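Putative superoxide reductase (Thermotoga maritima, PDB 3QZB) probably catalyses the iron-dependent reduction of superoxide to hydrogen peroxide, using electrons delivered by reduced rubredoxin. Local coordinates at residues Val70-Asp75 against Gly119-Leu124; Pro31-Pro36 against Ser135-Thr140; Gly84-Asn89 against Pro107-Val112. One frame throughout, in Å; residues are numbered along the deposited sequence.

Interaction 1: residues Val70-Asp75 against Gly119-Leu124; sequences VFFQPD and GTIIAL
Phe71 and Ile122 face each other as a hydrogen-bonded pair of two antiparallel strands, Phe71 N donating a hydrogen bond to Ile122 O at 2.8 Å, almost straight at 171°, and Ile122 N returning the bond to Phe71 O. Gln73 and Thr120 repeat the exchange two residues on, with Gln73 N to Thr120 O at 2.9 Å. From between these pairs Phe72 sends its ring along to Gly119, with CZ 3.6 Å from Gly119 CA; CG stands opposite the backbone N (chi1 -176°), a torsion that leans the ring toward the glycine. A side chain on Gly119 would run into that ring and into Gln73 O. On the same face Val70 CG1 lies alongside Ile121 CG2, 3.9 Å away. This is regular sheet pairing within the immunoglobulin-like beta-sandwich, and Phe72 and Ile121 both pack on Ile139, with Phe72 also meeting Val103 of the third subunit. An alanine in place of Phe72 would probably leave Gly119 without its ring contact and open a gap beside Ile139. At the strand end one water joins Thr120 OG1 (2.7 Å), Gln73 OE1 and Asp75 OD1 (2.7 Å). Farther out, Gln73 NE2 is held by Tyr79 O, while Asp75 OD2 forms a salt bridge with Lys138, whose NZ also bonds to Gly119 O.

Interaction 2: residues Pro31-Pro36 against Ser135-Thr140; sequences PVIEAP and SSQKIT
Ser135 OG donates a short direct hydrogen bond of 2.6 Å to Pro31 O, between two strand segments that run nearly parallel, at 16°, with axes 7.0 Å apart. With chi1 at 73°, Ser135 holds OG between its own backbone N and carbonyl carbon, turned at Pro31, and the same oxygen accepts from a water held by Ile33 N. Packing is close here: Ile33 CD1 comes within 3.5 Å of Ser135 OG, and the isoleucine's other branch, CG2, slides past the amide of Gln137 in the opposite direction. Round that amide the contact turns watery. One water lies between Ile33 O and Gln137 OE1, 2.7 Å from OE1; Gln137 NE2 gives to a second, which also accepts from Ala35 N, and to a third that bridges to Pro36 O and Lys138 O. The glutamine thus grips the opposing backbone largely through solvent, whereas Ile139 CD1 lies directly against Pro36 O at 3.4 Å. The contact joins the two layers of the sandwich: 31-34, the outer strand of the three-stranded sheet, hydrogen-bonds to strand 44-51, while 131-141 pairs with 119-127, whose Ala123 and Ile121 receive Ile33 and Ala35.

Interaction 3: residues Gly84-Asn89 against Pro107-Val112; sequences GRYEFN and PTVTTV
Tyr86 and Phe88 reach toward segment 107-112 through similar first torsions, chi1 -48° and -46°, each CG lying opposite its own carbonyl carbon and beside the backbone N. Across from them, Thr111 turns OG1 away from its backbone N, toward the phenol. Tyr86 OH donates a hydrogen bond to Thr111 OG1 at 2.7 Å, and the two side chains cross at about a right angle. Nearer the backbone both methyls of Val109 lie against the base of the same ring, CG2 at 3.7 Å from Tyr86 CD1 and CG1 a little farther, from CG and CD2; the approach is oblique. Phe88 is held differently. Pro107 CA stands 3.7 Å from the ring centroid and only 15° off the normal, a CH-pi contact over one face, while Tyr86 O lies above the opposite face toward the rim. Phe88 CD2 also meets Pro107 CB at 3.8 Å, and Val109 CB touches the ring edge at CZ, 4.1 Å away. These contacts fill the space between the two sheets of the immunoglobulin-like sandwich, since 81-87 pairs with strand 65-74 and 108-112 with strand 44-51. Gly84 belongs to the same fit, because a CB there would clash with Tyr86 OH. The other side of strand 81-87 is charged: Glu87 OE2 forms a salt bridge with Arg85 NE at 2.9 Å, in the guanidinium plane, and Glu87 OE1 accepts from Asn89 ND2 on its anti lone pair. Arg85 also stacks by cation-pi on Trp67 and, like Glu87, forms salt bridges to the fourth subunit. Val109 also packs on Val109 of the third subunit, and Thr110 and Val112 continue the sheet antiparallel into that chain.

In the fold
Interactions 1 and 2 share a sheet, their centres 8 Å apart: Ile121 N lies 2.8 Å from Gln137 O and Ala123 N 2.9 Å from Ser135 O, probable hydrogen bonds joining 119-124 to 135-140. Interaction 3, centred about 15 Å from each, meets interaction 1 through Val70 N, 3.0 Å from Gly84 O, and through packing of Val70 on Tyr86. Interactions 2 and 3 do not touch, yet each spans the two sheets. Both also approach the iron site formed by His29, His57, His63, Cys127 and His130: the side chain of Pro107 is about 9 Å from the iron and that of Pro31 about 11 Å, while interaction 1 lies away from it.

Interaction 1: residues Val70-Asp75 against Gly119-Leu124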
# COMPACT_ATOMS: atom_id res chain seq x y z
N VAL A 70 4.12 4.72 -9.71
CA VAL A 70 4.43 5.75 -10.68
C VAL A 70 4.85 7.00 -9.90
O VAL A 70 4.23 7.35 -8.91
CB VAL A 70 3.25 6.05 -11.56
CG1 VAL A 70 3.50 7.26 -12.51
CG2 VAL A 70 2.85 4.79 -12.39
N PHE A 71 5.92 7.62 -10.35
CA PHE A 71 6.39 8.90 -9.86
C PHE A 71 6.31 9.93 -11.00
O PHE A 71 6.46 9.60 -12.17
CB PHE A 71 7.84 8.82 -9.37
CG PHE A 71 7.98 7.98 -8.10
CD1 PHE A 71 7.85 8.56 -6.85
CD2 PHE A 71 8.29 6.62 -8.18
CE1 PHE A 71 7.96 7.82 -5.71
CE2 PHE A 71 8.43 5.84 -7.02
CZ PHE A 71 8.28 6.46 -5.79
N PHE A 72 6.15 11.18 -10.58
CA PHE A 72 6.26 12.31 -11.48
C PHE A 72 7.39 13.21 -10.99
O PHE A 72 7.42 13.59 -9.82
CB PHE A 72 4.96 13.09 -11.56
CG PHE A 72 4.98 14.20 -12.55
CD1 PHE A 72 5.06 13.95 -13.91
CD2 PHE A 72 4.96 15.54 -12.17
CE1 PHE A 72 5.09 14.97 -14.85
CE2 PHE A 72 5.00 16.53 -13.10
CZ PHE A 72 5.05 16.26 -14.44
N GLN A 73 8.29 13.57 -11.91
CA GLN A 73 9.43 14.43 -11.64
C GLN A 73 9.22 15.74 -12.41
O GLN A 73 9.40 15.73 -13.63
CB GLN A 73 10.73 13.75 -12.05
CG GLN A 73 11.96 14.24 -11.31
CD GLN A 73 12.27 15.67 -11.63
OE1 GLN A 73 12.58 15.99 -12.79
NE2 GLN A 73 12.22 16.53 -10.64
N PRO A 74 8.84 16.84 -11.75
CA PRO A 74 8.60 18.07 -12.51
C PRO A 74 9.93 18.69 -12.95
O PRO A 74 10.84 18.82 -12.12
CB PRO A 74 7.86 18.97 -11.53
CG PRO A 74 7.41 18.07 -10.39
CD PRO A 74 8.45 16.99 -10.35
N ASP A 75 10.01 19.15 -14.19
CA ASP A 75 11.22 19.77 -14.65
C ASP A 75 11.60 20.90 -13.75
O ASP A 75 10.75 21.73 -13.38
CB ASP A 75 11.05 20.32 -16.07
CG ASP A 75 10.77 19.31 -17.13
OD1 ASP A 75 10.96 18.10 -16.89
OD2 ASP A 75 10.33 19.76 -18.26
N GLY A 119 7.29 17.43 -17.10
CA GLY A 119 8.11 16.61 -16.27
C GLY A 119 8.37 15.26 -16.89
O GLY A 119 8.25 15.11 -18.11
N THR A 120 8.75 14.32 -16.03
CA THR A 120 9.07 12.95 -16.40
C THR A 120 8.25 12.00 -15.58
O THR A 120 8.16 12.13 -14.37
CB THR A 120 10.55 12.66 -16.22
OG1 THR A 120 11.32 13.62 -16.96
CG2 THR A 120 10.94 11.28 -16.71
N ILE A 121 7.62 11.04 -16.27
CA ILE A 121 6.90 9.92 -15.64
C ILE A 121 7.92 8.79 -15.42
O ILE A 121 8.61 8.42 -16.36
CB ILE A 121 5.73 9.44 -16.52
CG1 ILE A 121 4.73 10.54 -16.81
CG2 ILE A 121 5.07 8.18 -15.91
CD1 ILE A 121 3.81 10.25 -18.02
N ILE A 122 8.01 8.26 -14.21
CA ILE A 122 8.88 7.14 -13.85
C ILE A 122 8.00 6.01 -13.33
O ILE A 122 7.18 6.20 -12.44
CB ILE A 122 9.93 7.54 -12.81
CG1 ILE A 122 10.81 8.73 -13.27
CG2 ILE A 122 10.83 6.33 -12.52
CD1 ILE A 122 11.69 9.27 -12.14
N ALA A 123 8.14 4.83 -13.94
CA ALA A 123 7.45 3.63 -13.48
C ALA A 123 8.47 2.72 -12.78
O ALA A 123 9.59 2.52 -13.29
CB ALA A 123 6.83 2.89 -14.66
N LEU A 124 8.05 2.20 -11.64
CA LEU A 124 8.85 1.23 -10.86
C LEU A 124 7.96 0.04 -10.61
O LEU A 124 6.83 0.17 -10.15
CB LEU A 124 9.27 1.86 -9.55
CG LEU A 124 10.21 1.03 -8.64
CD1 LEU A 124 11.56 0.94 -9.19
CD2 LEU A 124 10.21 1.61 -7.23
O HOH W 1 11.87 15.92 -15.57

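Interaction 2: residues Pro31-Pro36 against Ser135-Thr140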
# COMPACT_ATOMS: atom_id res chain seq x y z
N PRO A 31 8.59 -2.44 -16.86
CA PRO A 31 7.24 -1.80 -16.84
C PRO A 31 7.17 -0.83 -18.01
O PRO A 31 8.03 0.05 -18.13
CB PRO A 31 7.20 -1.13 -15.47
CG PRO A 31 8.62 -0.78 -15.17
CD PRO A 31 9.46 -1.92 -15.79
N VAL A 32 6.19 -0.99 -18.87
CA VAL A 32 6.05 -0.21 -20.07
C VAL A 32 4.97 0.87 -19.90
O VAL A 32 3.84 0.55 -19.55
CB VAL A 32 5.73 -1.07 -21.29
CG1 VAL A 32 5.56 -0.18 -22.54
CG2 VAL A 32 6.85 -2.12 -21.50
N ILE A 33 5.38 2.13 -20.06
CA ILE A 33 4.51 3.29 -19.91
C ILE A 33 3.84 3.62 -21.25
O ILE A 33 4.54 3.69 -22.28
CB ILE A 33 5.33 4.51 -19.48
CG1 ILE A 33 5.96 4.30 -18.09
CG2 ILE A 33 4.41 5.77 -19.43
CD1 ILE A 33 7.13 5.22 -17.80
N GLU A 34 2.54 3.83 -21.23
CA GLU A 34 1.81 4.43 -22.35
C GLU A 34 1.16 5.71 -21.84
O GLU A 34 0.32 5.67 -20.96
CB GLU A 34 0.76 3.48 -22.84
CG GLU A 34 1.34 2.21 -23.41
CD GLU A 34 0.25 1.21 -23.76
OE1 GLU A 34 -0.40 1.37 -24.82
OE2 GLU A 34 0.03 0.25 -23.00
N ALA A 35 1.58 6.82 -22.41
CA ALA A 35 1.05 8.14 -22.01
C ALA A 35 1.26 9.05 -23.21
O ALA A 35 2.22 8.88 -23.95
CB ALA A 35 1.81 8.68 -20.77
N PRO A 36 0.43 10.08 -23.36
CA PRO A 36 0.64 11.06 -24.44
C PRO A 36 1.95 11.82 -24.30
O PRO A 36 2.41 12.08 -23.19
CB PRO A 36 -0.54 11.99 -24.32
CG PRO A 36 -1.23 11.66 -23.12
CD PRO A 36 -0.69 10.42 -22.48
N SER A 135 11.32 2.23 -15.72
CA SER A 135 11.39 2.90 -17.01
C SER A 135 10.90 4.34 -16.81
O SER A 135 10.30 4.66 -15.80
CB SER A 135 10.56 2.20 -18.06
OG SER A 135 9.20 2.36 -17.86
N SER A 136 11.12 5.20 -17.81
CA SER A 136 10.69 6.57 -17.72
C SER A 136 10.40 7.18 -19.07
O SER A 136 10.85 6.66 -20.08
CB SER A 136 11.71 7.42 -16.98
OG SER A 136 12.90 7.60 -17.72
N GLN A 137 9.59 8.24 -19.06
CA GLN A 137 9.13 8.90 -20.29
C GLN A 137 8.86 10.36 -19.96
O GLN A 137 8.16 10.66 -19.01
CB GLN A 137 7.79 8.22 -20.79
CG GLN A 137 7.25 8.61 -22.03
CD GLN A 137 6.31 7.62 -22.43
OE1 GLN A 137 6.65 6.41 -22.51
NE2 GLN A 137 5.15 8.06 -22.69
N LYS A 138 9.34 11.26 -20.82
CA LYS A 138 9.01 12.67 -20.71
C LYS A 138 7.55 12.94 -21.07
O LYS A 138 7.01 12.28 -21.96
CB LYS A 138 9.88 13.46 -21.66
CG LYS A 138 9.98 14.95 -21.43
CD LYS A 138 10.93 15.22 -20.23
CE LYS A 138 11.01 16.71 -19.82
NZ LYS A 138 9.63 17.32 -19.60
N ILE A 139 6.95 13.94 -20.43
CA ILE A 139 5.62 14.45 -20.82
C ILE A 139 5.71 15.98 -20.80
O ILE A 139 6.22 16.59 -19.85
CB ILE A 139 4.47 13.87 -19.99
CG1 ILE A 139 3.11 14.27 -20.57
CG2 ILE A 139 4.67 14.20 -18.50
CD1 ILE A 139 1.96 13.41 -20.04
N THR A 140 5.19 16.57 -21.87
CA THR A 140 5.19 18.04 -22.00
C THR A 140 3.77 18.52 -21.69
O THR A 140 2.77 17.95 -22.19
CB THR A 140 5.58 18.43 -23.42
OG1 THR A 140 6.92 17.98 -23.68
CG2 THR A 140 5.51 19.93 -23.63
O HOH W 2 8.25 2.66 -20.55
O HOH W 3 5.68 4.62 -24.29
O HOH W 4 3.80 6.07 -24.49
O HOH W 5 4.58 10.82 -22.03

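Interaction 3: residues Gly84-Asn89 against Pro107-Val112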
# COMPACT_ATOMS: atom_id res chain seq x y z
N GLY A 84 1.14 7.22 -7.47
CA GLY A 84 0.34 6.16 -6.91
C GLY A 84 1.15 4.88 -6.80
O GLY A 84 2.19 4.77 -7.38
N ARG A 85 0.60 3.96 -5.99
CA ARG A 85 1.10 2.59 -5.89
C ARG A 85 -0.10 1.71 -6.19
O ARG A 85 -1.20 1.91 -5.63
CB ARG A 85 1.67 2.29 -4.50
CG ARG A 85 2.09 0.80 -4.33
CD ARG A 85 2.70 0.59 -2.98
NE ARG A 85 2.82 -0.81 -2.56
CZ ARG A 85 3.97 -1.41 -2.21
NH1 ARG A 85 5.18 -0.93 -2.52
NH2 ARG A 85 3.89 -2.58 -1.56
N TYR A 86 0.11 0.74 -7.09
CA TYR A 86 -0.98 -0.08 -7.63
C TYR A 86 -0.59 -1.55 -7.42
O TYR A 86 0.36 -2.03 -8.05
CB TYR A 86 -1.17 0.26 -9.13
CG TYR A 86 -1.23 1.76 -9.40
CD1 TYR A 86 -2.40 2.48 -9.13
CD2 TYR A 86 -0.10 2.45 -9.77
CE1 TYR A 86 -2.43 3.90 -9.28
CE2 TYR A 86 -0.14 3.84 -9.92
CZ TYR A 86 -1.27 4.55 -9.67
OH TYR A 86 -1.24 5.92 -9.84
N GLU A 87 -1.28 -2.18 -6.50
CA GLU A 87 -0.94 -3.51 -6.05
C GLU A 87 -1.83 -4.54 -6.74
O GLU A 87 -3.04 -4.34 -6.80
CB GLU A 87 -1.10 -3.61 -4.53
CG GLU A 87 -0.16 -2.72 -3.79
CD GLU A 87 -0.23 -2.90 -2.30
OE1 GLU A 87 -0.95 -3.77 -1.79
OE2 GLU A 87 0.45 -2.09 -1.60
N PHE A 88 -1.22 -5.65 -7.11
CA PHE A 88 -1.87 -6.77 -7.81
C PHE A 88 -1.79 -7.95 -6.84
O PHE A 88 -0.68 -8.51 -6.73
CB PHE A 88 -1.15 -7.04 -9.13
CG PHE A 88 -0.89 -5.77 -9.91
CD1 PHE A 88 -1.95 -4.95 -10.31
CD2 PHE A 88 0.39 -5.38 -10.22
CE1 PHE A 88 -1.68 -3.76 -10.99
CE2 PHE A 88 0.61 -4.19 -10.87
CZ PHE A 88 -0.42 -3.38 -11.25
N ASN A 89 -2.88 -8.24 -6.13
CA ASN A 89 -2.77 -9.00 -4.92
C ASN A 89 -3.39 -10.39 -4.94
O ASN A 89 -3.35 -11.09 -3.93
CB ASN A 89 -3.26 -8.20 -3.72
CG ASN A 89 -2.36 -7.01 -3.42
OD1 ASN A 89 -1.22 -6.99 -3.89
ND2 ASN A 89 -2.86 -6.03 -2.67
N PRO A 107 -0.65 -7.64 -13.95
CA PRO A 107 0.14 -6.43 -13.68
C PRO A 107 0.04 -5.38 -14.79
O PRO A 107 0.95 -5.09 -15.52
CB PRO A 107 1.55 -6.93 -13.49
CG PRO A 107 1.62 -8.11 -14.43
CD PRO A 107 0.24 -8.77 -14.32
N THR A 108 -1.18 -4.83 -14.83
CA THR A 108 -1.62 -3.83 -15.79
C THR A 108 -2.40 -2.82 -14.97
O THR A 108 -3.19 -3.21 -14.12
CB THR A 108 -2.48 -4.45 -16.94
OG1 THR A 108 -1.78 -5.53 -17.54
CG2 THR A 108 -2.80 -3.39 -18.01
N VAL A 109 -2.13 -1.54 -15.17
CA VAL A 109 -2.92 -0.53 -14.47
C VAL A 109 -3.07 0.71 -15.36
O VAL A 109 -2.15 1.10 -16.04
CB VAL A 109 -2.35 -0.20 -13.06
CG1 VAL A 109 -0.97 0.48 -13.16
CG2 VAL A 109 -3.38 0.63 -12.23
N THR A 110 -4.24 1.33 -15.24
CA THR A 110 -4.47 2.66 -15.82
C THR A 110 -4.81 3.60 -14.67
O THR A 110 -5.73 3.38 -13.91
CB THR A 110 -5.62 2.67 -16.81
OG1 THR A 110 -5.38 1.65 -17.79
CG2 THR A 110 -5.74 4.05 -17.49
N THR A 111 -4.02 4.66 -14.56
CA THR A 111 -4.19 5.75 -13.59
C THR A 111 -4.35 7.06 -14.36
O THR A 111 -3.97 7.16 -15.54
CB THR A 111 -3.00 5.76 -12.62
OG1 THR A 111 -3.21 6.65 -11.52
CG2 THR A 111 -1.71 6.12 -13.23
N VAL A 112 -5.04 8.00 -13.72
CA VAL A 112 -5.40 9.25 -14.36
C VAL A 112 -4.81 10.39 -13.50
O VAL A 112 -5.01 10.42 -12.29
CB VAL A 112 -6.90 9.41 -14.47
CG1 VAL A 112 -7.27 10.77 -15.06
CG2 VAL A 112 -7.50 8.28 -15.28